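PDB 5DMH: 3-oxo-tetronate kinase, which phosphorylates 3-oxo-tetronate at its 4-position with ATP, giving 3-oxo-tetronate 4-phosphate and ADP. Local coordinates for residues L314-L319 / E325-A330; T375-L380 / Q401-R406. All blocks are in the same frame, centred on the assembly; numbering follows the deposited sequence.

Contact 1: residues L314-L319 / E325-A330; sequences LRIDPL and EAVADA. With ADP (adenosine-5'-diphosphate), chain C.
In the nucleotide-binding C-terminal domain, the outermost strand 313-315 leads into an N-capped helix beside the adenine site, and helix 327-336 packs back on the strand and the residue that follows it, chiefly through Val-327 against Ile-316. Methyl CG1 of Val-327 reaches Ile-316 from the helix, 3.6 Å from CD1 and 4.1 Å from CG2, so this methyl rests against both ends of the isoleucine, more closely on CD1. The bond from CA to CB of Ile-316 runs alongside the helix; a chi2 of -43° swings CD1 toward it. Branched aliphatic residues suit this place, where Ile-316 also packs on Ile-344 and Leu-321, and Val-327 on Cys-372. Two residues earlier, Leu-314 has its CG anti to the backbone N (chi1 180°) and lays CD2 over the face of the Ala-330 carbonyl, 3.9 Å from Ala-330 O and 4.0 Å from Ala-330 C. Alanine at 330 adds only a small methyl beside the leucine, whose length spans the gap to the helix backbone.

Beyond the strand, Asp-317 is the N-cap of helix 318-322. Its OD1 accepts from Leu-319 N at 2.9 Å; the donor stands above the carboxylate plane, 54° out of it. Pro-318, lacking an N-H, fits the first turn of a helix, where the amide nitrogens have no preceding turn to bond to. In 325-330, Ala-326 is the N-cap of helix 327-336 and the centre of an inverse gamma turn closed by a weak bond from Val-327 N to Glu-325 O. The pyrrolidine ring of Pro-318 belongs to the ADP pocket: its CG lies above the adenine plane near the N1 and N6 border, 3.7 Å from ADP N1 and 3.8 Å from ADP N6.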
ATOM      1  N   LEU A 314      24.335  -6.574  -3.739  1.00 19.79           N
ATOM      2  CA  LEU A 314      24.720  -7.448  -2.648  1.00 20.94           C
ATOM      3  C   LEU A 314      23.497  -8.116  -2.068  1.00 22.44           C
ATOM      4  O   LEU A 314      22.536  -7.447  -1.711  1.00 18.67           O
ATOM      5  CB  LEU A 314      25.436  -6.667  -1.556  1.00 20.62           C
ATOM      6  CG  LEU A 314      25.873  -7.508  -0.359  1.00 24.87           C
ATOM      7  CD1 LEU A 314      26.824  -8.604  -0.807  1.00 30.62           C
ATOM      8  CD2 LEU A 314      26.532  -6.617   0.683  1.00 31.56           C
ATOM      9  N   ARG A 315      23.554  -9.434  -1.944  1.00 22.40           N
ATOM     10  CA  ARG A 315      22.447 -10.199  -1.369  1.00 20.48           C
ATOM     11  C   ARG A 315      22.582 -10.377   0.154  1.00 18.27           C
ATOM     12  O   ARG A 315      23.680 -10.600   0.682  1.00 21.30           O
ATOM     13  CB  ARG A 315      22.390 -11.561  -2.047  1.00 21.16           C
ATOM     14  CG  ARG A 315      21.179 -12.356  -1.726  1.00 15.94           C
ATOM     15  CD  ARG A 315      21.139 -13.621  -2.529  1.00 18.70           C
ATOM     16  NE  ARG A 315      19.880 -14.314  -2.334  1.00 18.76           N
ATOM     17  CZ  ARG A 315      19.421 -15.287  -3.118  1.00 22.75           C
ATOM     18  NH1 ARG A 315      20.135 -15.707  -4.162  1.00 25.65           N
ATOM     19  NH2 ARG A 315      18.251 -15.854  -2.839  1.00 21.91           N
ATOM     20  N   ILE A 316      21.459 -10.228   0.838  1.00 17.73           N
ATOM     21  CA  ILE A 316      21.327 -10.408   2.280  1.00 18.03           C
ATOM     22  C   ILE A 316      20.865 -11.831   2.590  1.00 17.08           C
ATOM     23  O   ILE A 316      19.824 -12.251   2.099  1.00 20.00           O
ATOM     24  CB  ILE A 316      20.168  -9.527   2.832  1.00 27.18           C
ATOM     25  CG1 ILE A 316      20.412  -8.045   2.557  1.00 33.52           C
ATOM     26  CG2 ILE A 316      19.956  -9.797   4.302  1.00 35.68           C
ATOM     27  CD1 ILE A 316      21.805  -7.625   2.802  1.00 31.22           C
ATOM     28  N   ASP A 317      21.627 -12.545   3.409  1.00 19.47           N
ATOM     29  CA  ASP A 317      21.263 -13.894   3.853  1.00 22.88           C
ATOM     30  C   ASP A 317      20.654 -13.817   5.244  1.00 24.35           C
ATOM     31  O   ASP A 317      21.362 -13.550   6.203  1.00 23.94           O
ATOM     32  CB  ASP A 317      22.512 -14.763   3.915  1.00 27.43           C
ATOM     33  CG  ASP A 317      22.232 -16.192   4.369  1.00 27.24           C
ATOM     34  OD1 ASP A 317      21.081 -16.515   4.731  1.00 26.40           O
ATOM     35  OD2 ASP A 317      23.198 -16.994   4.363  1.00 36.88           O
ATOM     36  N   PRO A 318      19.345 -14.077   5.363  1.00 18.62           N
ATOM     37  CA  PRO A 318      18.698 -13.976   6.681  1.00 18.38           C
ATOM     38  C   PRO A 318      19.387 -14.845   7.738  1.00 21.24           C
ATOM     39  O   PRO A 318      19.388 -14.528   8.925  1.00 20.10           O
ATOM     40  CB  PRO A 318      17.284 -14.475   6.412  1.00 21.99           C
ATOM     41  CG  PRO A 318      17.060 -14.198   4.950  1.00 22.66           C
ATOM     42  CD  PRO A 318      18.396 -14.502   4.328  1.00 18.19           C
ATOM     43  N   LEU A 319      19.977 -15.951   7.313  1.00 21.17           N
ATOM     44  CA  LEU A 319      20.623 -16.843   8.276  1.00 24.43           C
ATOM     45  C   LEU A 319      21.873 -16.200   8.862  1.00 22.19           C
ATOM     46  O   LEU A 319      22.206 -16.433  10.026  1.00 24.67           O
ATOM     47  CB  LEU A 319      20.943 -18.195   7.644  1.00 26.01           C
ATOM     48  CG  LEU A 319      19.776 -18.976   7.028  1.00 26.18           C
ATOM     49  CD1 LEU A 319      20.301 -20.309   6.510  1.00 32.64           C
ATOM     50  CD2 LEU A 319      18.688 -19.181   8.030  1.00 24.57           C
ATOM     51  N   GLU A 325      26.048 -11.919  12.143  1.00 30.93           N
ATOM     52  CA  GLU A 325      27.137 -11.477  11.296  1.00 30.64           C
ATOM     53  C   GLU A 325      26.842 -10.049  10.835  1.00 28.91           C
ATOM     54  O   GLU A 325      25.687  -9.616  10.817  1.00 30.48           O
ATOM     55  CB  GLU A 325      27.354 -12.445  10.146  1.00 28.68           C
ATOM     56  CG  GLU A 325      27.793 -13.822  10.631  1.00 43.48           C
ATOM     57  CD  GLU A 325      27.744 -14.873   9.549  1.00 42.13           C
ATOM     58  OE1 GLU A 325      27.682 -14.500   8.359  1.00 38.53           O
ATOM     59  OE2 GLU A 325      27.766 -16.075   9.893  1.00 49.09           O
ATOM     60  N   ALA A 326      27.893  -9.307  10.513  1.00 31.08           N
ATOM     61  CA  ALA A 326      27.777  -7.871  10.277  1.00 32.23           C
ATOM     62  C   ALA A 326      27.289  -7.564   8.858  1.00 24.90           C
ATOM     63  O   ALA A 326      27.974  -6.891   8.091  1.00 25.17           O
ATOM     64  CB  ALA A 326      29.141  -7.186  10.541  1.00 37.32           C
ATOM     65  N   VAL A 327      26.082  -8.014   8.538  1.00 24.56           N
ATOM     66  CA  VAL A 327      25.545  -7.940   7.187  1.00 23.88           C
ATOM     67  C   VAL A 327      25.183  -6.499   6.791  1.00 22.44           C
ATOM     68  O   VAL A 327      25.542  -6.057   5.690  1.00 19.77           O
ATOM     69  CB  VAL A 327      24.318  -8.859   7.037  1.00 25.35           C
ATOM     70  CG1 VAL A 327      23.721  -8.741   5.668  1.00 23.77           C
ATOM     71  CG2 VAL A 327      24.692 -10.309   7.347  1.00 27.87           C
ATOM     72  N   ALA A 328      24.521  -5.757   7.679  1.00 24.27           N
ATOM     73  CA  ALA A 328      24.196  -4.370   7.372  1.00 23.51           C
ATOM     74  C   ALA A 328      25.452  -3.517   7.167  1.00 22.15           C
ATOM     75  O   ALA A 328      25.494  -2.687   6.250  1.00 23.48           O
ATOM     76  CB  ALA A 328      23.306  -3.759   8.449  1.00 23.15           C
ATOM     77  N   ASP A 329      26.469  -3.716   8.009  1.00 20.25           N
ATOM     78  CA  ASP A 329      27.742  -3.024   7.845  1.00 23.60           C
ATOM     79  C   ASP A 329      28.344  -3.345   6.471  1.00 25.23           C
ATOM     80  O   ASP A 329      28.867  -2.459   5.793  1.00 22.24           O
ATOM     81  CB  ASP A 329      28.738  -3.410   8.947  1.00 33.44           C
ATOM     82  CG  ASP A 329      28.337  -2.898  10.331  1.00 46.49           C
ATOM     83  OD1 ASP A 329      27.469  -2.006  10.428  1.00 33.37           O
ATOM     84  OD2 ASP A 329      28.919  -3.393  11.328  1.00 50.23           O
ATOM     85  N   ALA A 330      28.254  -4.606   6.051  1.00 26.05           N
ATOM     86  CA  ALA A 330      28.827  -5.022   4.768  1.00 31.20           C
ATOM     87  C   ALA A 330      28.096  -4.372   3.606  1.00 25.70           C
ATOM     88  O   ALA A 330      28.716  -4.003   2.595  1.00 22.46           O
ATOM     89  CB  ALA A 330      28.784  -6.526   4.624  1.00 26.56           C
TER
HETATM   90  PB  ADP C 501       5.414  -7.378  -0.562  1.00 15.16           P
HETATM   91  O1B ADP C 501       5.165  -5.930  -0.971  1.00 14.52           O
HETATM   92  O2B ADP C 501       5.928  -8.201  -1.731  1.00 15.66           O
HETATM   93  O3B ADP C 501       4.247  -8.010   0.181  1.00 16.15           O
HETATM   94  PA  ADP C 501       6.858  -6.956   1.950  1.00 15.91           P
HETATM   95  O1A ADP C 501       8.131  -6.226   2.123  1.00 17.02           O
HETATM   96  O2A ADP C 501       5.559  -6.400   2.426  1.00 14.95           O
HETATM   97  O3A ADP C 501       6.746  -7.360   0.376  1.00 12.58           O
HETATM   98  O5' ADP C 501       6.919  -8.391   2.664  1.00 16.92           O
HETATM   99  C5' ADP C 501       7.959  -9.321   2.394  1.00 15.23           C
HETATM  100  C4' ADP C 501       8.366  -9.993   3.702  1.00 16.66           C
HETATM  101  O4' ADP C 501       9.133 -11.152   3.419  1.00 17.38           O
HETATM  102  C3' ADP C 501       9.238  -9.083   4.557  1.00 18.61           C
HETATM  103  O3' ADP C 501       8.968  -9.275   5.960  1.00 16.92           O
HETATM  104  C2' ADP C 501      10.615  -9.555   4.211  1.00 17.46           C
HETATM  105  O2' ADP C 501      11.585  -9.158   5.159  1.00 18.03           O
HETATM  106  C1' ADP C 501      10.378 -11.041   4.097  1.00 14.30           C
HETATM  107  N9  ADP C 501      11.454 -11.665   3.336  1.00 19.02           N
HETATM  108  C8  ADP C 501      12.049 -11.186   2.216  1.00 21.63           C
HETATM  109  N7  ADP C 501      13.027 -12.007   1.806  1.00 19.87           N
HETATM  110  C5  ADP C 501      13.056 -13.032   2.690  1.00 16.97           C
HETATM  111  C6  ADP C 501      13.876 -14.233   2.851  1.00 19.38           C
HETATM  112  N6  ADP C 501      14.828 -14.472   1.926  1.00 16.08           N
HETATM  113  N1  ADP C 501      13.599 -15.057   3.880  1.00 18.33           N
HETATM  114  C2  ADP C 501      12.619 -14.798   4.771  1.00 20.13           C
HETATM  115  N3  ADP C 501      11.828 -13.701   4.712  1.00 18.13           N
HETATM  116  C4  ADP C 501      12.025 -12.800   3.703  1.00 18.79           C

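Contact 2: residues T375-L380 / Q401-R406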
ATOM      1  N   THR A 375      18.293  -0.373   8.521  1.00 23.29           N
ATOM      2  CA  THR A 375      19.610   0.091   8.989  1.00 19.06           C
ATOM      3  C   THR A 375      20.479   0.600   7.815  1.00 19.60           C
ATOM      4  O   THR A 375      21.098   1.675   7.881  1.00 19.80           O
ATOM      5  CB  THR A 375      20.356  -1.032   9.710  1.00 18.88           C
ATOM      6  OG1 THR A 375      19.654  -1.381  10.895  1.00 21.40           O
ATOM      7  CG2 THR A 375      21.814  -0.602  10.045  1.00 21.54           C
ATOM      8  N   VAL A 376      20.492  -0.148   6.721  1.00 17.85           N
ATOM      9  CA  VAL A 376      21.234   0.291   5.546  1.00 18.31           C
ATOM     10  C   VAL A 376      20.691   1.648   5.077  1.00 21.79           C
ATOM     11  O   VAL A 376      21.448   2.571   4.854  1.00 20.79           O
ATOM     12  CB  VAL A 376      21.185  -0.710   4.413  1.00 17.34           C
ATOM     13  CG1 VAL A 376      21.770  -0.100   3.155  1.00 19.38           C
ATOM     14  CG2 VAL A 376      21.939  -1.981   4.812  1.00 18.81           C
ATOM     15  N   ALA A 377      19.372   1.795   4.996  1.00 18.48           N
ATOM     16  CA  ALA A 377      18.823   3.091   4.614  1.00 17.52           C
ATOM     17  C   ALA A 377      19.236   4.241   5.551  1.00 17.53           C
ATOM     18  O   ALA A 377      19.616   5.330   5.106  1.00 20.85           O
ATOM     19  CB  ALA A 377      17.318   2.998   4.522  1.00 21.22           C
ATOM     20  N   ALA A 378      19.148   4.015   6.854  1.00 21.37           N
ATOM     21  CA  ALA A 378      19.519   5.053   7.821  1.00 22.98           C
ATOM     22  C   ALA A 378      20.993   5.438   7.673  1.00 23.84           C
ATOM     23  O   ALA A 378      21.345   6.615   7.693  1.00 24.08           O
ATOM     24  CB  ALA A 378      19.233   4.598   9.239  1.00 23.18           C
ATOM     25  N   GLY A 379      21.840   4.433   7.508  1.00 22.49           N
ATOM     26  CA  GLY A 379      23.268   4.649   7.311  1.00 22.88           C
ATOM     27  C   GLY A 379      23.565   5.459   6.065  1.00 22.99           C
ATOM     28  O   GLY A 379      24.424   6.349   6.069  1.00 23.90           O
ATOM     29  N   LEU A 380      22.822   5.176   5.005  1.00 21.33           N
ATOM     30  CA  LEU A 380      23.034   5.836   3.716  1.00 23.96           C
ATOM     31  C   LEU A 380      22.540   7.289   3.777  1.00 20.00           C
ATOM     32  O   LEU A 380      23.203   8.195   3.255  1.00 23.43           O
ATOM     33  CB  LEU A 380      22.380   5.031   2.581  1.00 23.67           C
ATOM     34  CG  LEU A 380      23.047   3.700   2.188  1.00 21.99           C
ATOM     35  CD1 LEU A 380      22.269   2.999   1.082  1.00 22.45           C
ATOM     36  CD2 LEU A 380      24.501   3.879   1.755  1.00 30.39           C
ATOM     37  N   GLN A 401      10.379   4.529   8.177  1.00 18.38           N
ATOM     38  CA  GLN A 401      10.423   4.854   9.594  1.00 20.04           C
ATOM     39  C   GLN A 401      11.881   5.064  10.049  1.00 19.63           C
ATOM     40  O   GLN A 401      12.148   5.975  10.850  1.00 18.84           O
ATOM     41  CB  GLN A 401       9.702   3.785  10.419  1.00 21.05           C
ATOM     42  CG  GLN A 401       8.157   3.901  10.321  1.00 21.10           C
ATOM     43  CD  GLN A 401       7.394   2.795  11.080  1.00 27.91           C
ATOM     44  OE1 GLN A 401       7.873   1.677  11.230  1.00 29.43           O
ATOM     45  NE2 GLN A 401       6.210   3.128  11.567  1.00 39.31           N
ATOM     46  N   ALA A 402      12.813   4.256   9.561  1.00 21.87           N
ATOM     47  CA  ALA A 402      14.223   4.382   9.975  1.00 23.24           C
ATOM     48  C   ALA A 402      14.825   5.689   9.448  1.00 20.35           C
ATOM     49  O   ALA A 402      15.729   6.269  10.070  1.00 21.85           O
ATOM     50  CB  ALA A 402      15.033   3.185   9.493  1.00 20.41           C
ATOM     51  N   LEU A 403      14.345   6.136   8.289  1.00 19.36           N
ATOM     52  CA  LEU A 403      14.744   7.433   7.727  1.00 20.39           C
ATOM     53  C   LEU A 403      14.155   8.646   8.435  1.00 20.05           C
ATOM     54  O   LEU A 403      14.582   9.784   8.190  1.00 28.15           O
ATOM     55  CB  LEU A 403      14.354   7.516   6.254  1.00 21.09           C
ATOM     56  CG  LEU A 403      15.087   6.607   5.273  1.00 22.12           C
ATOM     57  CD1 LEU A 403      14.405   6.660   3.924  1.00 20.73           C
ATOM     58  CD2 LEU A 403      16.556   6.993   5.151  1.00 22.92           C
ATOM     59  N   GLY A 404      13.168   8.445   9.299  1.00 24.16           N
ATOM     60  CA  GLY A 404      12.590   9.545  10.042  1.00 25.13           C
ATOM     61  C   GLY A 404      11.678  10.460   9.234  1.00 23.54           C
ATOM     62  O   GLY A 404      11.417  11.581   9.639  1.00 25.39           O
ATOM     63  N   VAL A 405      11.163   9.962   8.115  1.00 21.09           N
ATOM     64  CA  VAL A 405      10.305  10.745   7.238  1.00 23.07           C
ATOM     65  C   VAL A 405       8.979  11.025   7.940  1.00 21.45           C
ATOM     66  O   VAL A 405       8.385  10.113   8.495  1.00 19.81           O
ATOM     67  CB  VAL A 405      10.051   9.985   5.937  1.00 22.80           C
ATOM     68  CG1 VAL A 405       9.064  10.708   5.057  1.00 21.95           C
ATOM     69  CG2 VAL A 405      11.380   9.773   5.201  1.00 24.08           C
ATOM     70  N   ARG A 406       8.518  12.267   7.887  1.00 20.19           N
ATOM     71  CA  ARG A 406       7.253  12.631   8.520  1.00 21.97           C
ATOM     72  C   ARG A 406       6.071  12.709   7.545  1.00 25.13           C
ATOM     73  O   ARG A 406       4.921  12.493   7.939  1.00 26.06           O
ATOM     74  CB  ARG A 406       7.404  13.956   9.286  1.00 27.11           C
ATOM     75  CG  ARG A 406       8.301  13.830  10.520  1.00 38.38           C
ATOM     76  CD  ARG A 406       8.703  15.190  11.090  1.00 49.86           C
ATOM     77  NE  ARG A 406       9.753  15.051  12.102  1.00 61.01           N
ATOM     78  CZ  ARG A 406      10.294  16.060  12.780  1.00 66.26           C
ATOM     79  NH1 ARG A 406       9.891  17.310  12.572  1.00 67.57           N
ATOM     80  NH2 ARG A 406      11.244  15.818  13.672  1.00 69.95           N
TER
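The flat groups here are two peptide units, each with a methyl over one face. Leu-403 CD2 lies over the peptide joining Ala-377 to Ala-378, 3.5 Å from Ala-377 O and 3.9 Å from Ala-377 C. In return, Ala-378 CB stands above the plane of the Ala-402 carbonyl, 4.0 Å from Ala-402 O. Both approaches come from over the planes and not at their edges, and the two peptide planes are inclined by roughly 35° to one another. Leu-403 gets there although its CB starts out alongside the partner helix: with CG anti to the carbonyl carbon (chi1 -68°), the branch turns inward and brings CD2 within 4.1 Å of Ala-377 CB as well.

These are neighbouring helices, 362-382 and 393-403, meeting through alanines in the nucleotide-binding domain. Short side chains let the backbones approach until Ala-378 CA and Leu-403 CA are 5.3 Å apart, while CB of Ala-378 and CB of Ala-402 touch at 4.4 Å. Ala-377 also rests on Leu-291 of strand 288-292, and Leu-403 touches Leu-381 of helix 362-382, one turn further along the same partner helix.

Helix 393-403 ends in a Schellman motif. Gly-404 takes a positive phi of 74°, a value a glycine reaches without strain from a side chain, and Gly-404 N bonds back to Gln-401 O. From there the chain heads for strand 407-415, and the backbone of Arg-406 is already hydrogen-bonded to that of Ile-62.

Overall arrangement
Contact 1 closes before contact 2 opens along the chain, and all four segments belong to the nucleotide-binding C-terminal domain. Their centres are about 17 Å apart, yet they touch: helix 327-336 of contact 1 lies against helix 362-382 of contact 2, with Ala-328 CB 3.8 Å from Thr-375 CG2. Helix 362-382 in turn packs on helix 393-403, so three helices form a continuous row running inward from the outermost strand 313-315. Two of these helices reach the nucleotide: 362-382 carries Glu-370 and 393-403 carries Glu-394 and Thr-395, all hydrogen-bonded to ADP, while contact 1 adds Pro-318, from the short helix 318-322, at the adenine.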